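Side-chain contact in putative D-tyrosyl-tRNA(Tyr) deacylase 2 (Leishmania major, PDB 1TC5), which probably hydrolyses D-tyrosyl-tRNA(Tyr) to D-tyrosine and free tRNA, acting as a homodimer of the DTD family: residues A[24-27]-A[28-31]. Residues are numbered along the deposited sequence; the frame is centred on the assembly and turned at random.
Sequences LVNN and VDKY
Leu-24 and Tyr-31 face each other as an antiparallel non-hydrogen-bonded pair, and just beyond them Val-25 N donates to Lys-30 O (3.0 Å), so the hairpin joining strands 20-24 and 31-34 closes at its neck. Within the turn the polar contacts converge on OD1 of Asn-26. With chi1 at 71°, CG is tucked over its own backbone, flanked by N and C, which brings OD1 into the concave side of the turn. There OD1 accepts from Val-28 N at 3.0 Å and from Lys-30 N at 3.1 Å, the two donors on opposite faces of the amide. The Lys-30 bond is nearly straight (N-H...O angle 167°), yet its donor stands above the carbonyl plane, off the lone-pair directions. Over that same face Lys-30 CB packs against ND2 (3.4 Å), the two side chains crossing at about a right angle. At the neck, Leu-24 lays CD1 over one face of the Tyr-31 ring, a CH-pi contact 3.8 Å from the centroid, while Arg-181 makes a cation-pi contact with the same ring. Asn-27 OD1 accepts from Arg-177 N, tying the turn to a neighbouring loop. One amide oxygen thus takes the N-H groups of Val-28 and Lys-30, with Asp-29 N only weakly bound, so the turn's path probably depends on where that oxygen is held.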
loop_
_atom_site.group_PDB
_atom_site.type_symbol
_atom_site.label_atom_id
_atom_site.label_comp_id
_atom_site.label_asym_id
_atom_site.label_seq_id
_atom_site.Cartn_x
_atom_site.Cartn_y
_atom_site.Cartn_z
ATOM N N LEU A 24 2.837 14.563 -2.781
ATOM C CA LEU A 24 3.480 15.489 -3.688
ATOM C C LEU A 24 2.605 15.697 -4.923
ATOM O O LEU A 24 2.216 14.734 -5.602
ATOM C CB LEU A 24 4.833 14.931 -4.098
ATOM C CG LEU A 24 5.752 15.797 -4.954
ATOM C CD1 LEU A 24 6.383 16.918 -4.119
ATOM C CD2 LEU A 24 6.810 14.928 -5.572
ATOM N N VAL A 25 2.302 16.963 -5.217
ATOM C CA VAL A 25 1.360 17.296 -6.289
ATOM C C VAL A 25 1.961 18.028 -7.498
ATOM O O VAL A 25 1.298 18.117 -8.520
ATOM C CB VAL A 25 0.163 18.113 -5.758
ATOM C CG1 VAL A 25 -0.659 17.249 -4.791
ATOM C CG2 VAL A 25 0.629 19.412 -5.101
ATOM N N ASN A 26 3.183 18.550 -7.394
ATOM C CA ASN A 26 3.812 19.279 -8.515
ATOM C C ASN A 26 5.126 18.662 -9.053
ATOM O O ASN A 26 5.886 19.305 -9.765
ATOM C CB ASN A 26 4.021 20.768 -8.163
ATOM C CG ASN A 26 5.106 20.988 -7.125
ATOM O OD1 ASN A 26 5.608 20.049 -6.547
ATOM N ND2 ASN A 26 5.459 22.251 -6.878
ATOM N N ASN A 27 5.404 17.428 -8.682
ATOM C CA ASN A 27 6.636 16.718 -9.085
ATOM C C ASN A 27 7.934 17.283 -8.465
ATOM O O ASN A 27 9.021 16.797 -8.756
ATOM C CB ASN A 27 6.795 16.633 -10.617
ATOM C CG ASN A 27 5.983 15.534 -11.216
ATOM O OD1 ASN A 27 5.574 14.595 -10.523
ATOM N ND2 ASN A 27 5.767 15.614 -12.513
ATOM N N VAL A 28 7.812 18.277 -7.590
ATOM C CA VAL A 28 8.989 18.951 -7.060
ATOM C C VAL A 28 8.972 18.930 -5.538
ATOM O O VAL A 28 9.567 18.035 -4.936
ATOM C CB VAL A 28 9.157 20.372 -7.646
ATOM C CG1 VAL A 28 10.429 21.032 -7.102
ATOM C CG2 VAL A 28 9.197 20.313 -9.174
ATOM N N ASP A 29 8.280 19.871 -4.908
ATOM C CA ASP A 29 8.324 19.963 -3.441
ATOM C C ASP A 29 7.046 20.466 -2.756
ATOM O O ASP A 29 7.057 20.735 -1.574
ATOM C CB ASP A 29 9.576 20.734 -2.979
ATOM C CG ASP A 29 9.500 22.216 -3.260
ATOM O OD1 ASP A 29 8.877 22.627 -4.261
ATOM O OD2 ASP A 29 10.063 23.045 -2.531
ATOM N N LYS A 30 5.943 20.561 -3.484
ATOM C CA LYS A 30 4.675 20.971 -2.901
ATOM C C LYS A 30 3.901 19.694 -2.488
ATOM O O LYS A 30 3.586 18.848 -3.321
ATOM C CB LYS A 30 3.884 21.857 -3.880
ATOM C CG LYS A 30 2.613 22.478 -3.275
ATOM C CD LYS A 30 1.871 23.361 -4.307
ATOM C CE LYS A 30 0.756 24.217 -3.684
ATOM N NZ LYS A 30 -0.488 23.447 -3.403
ATOM N N TYR A 31 3.643 19.567 -1.188
ATOM C CA TYR A 31 2.861 18.479 -0.630
ATOM C C TYR A 31 1.540 18.988 -0.091
ATOM O O TYR A 31 1.484 20.040 0.545
ATOM C CB TYR A 31 3.621 17.806 0.502
ATOM C CG TYR A 31 4.871 17.103 0.062
ATOM C CD1 TYR A 31 6.072 17.802 -0.090
ATOM C CD2 TYR A 31 4.865 15.728 -0.180
ATOM C CE1 TYR A 31 7.237 17.156 -0.500
ATOM C CE2 TYR A 31 6.012 15.071 -0.586
ATOM C CZ TYR A 31 7.203 15.796 -0.748
ATOM O OH TYR A 31 8.343 15.136 -1.145
#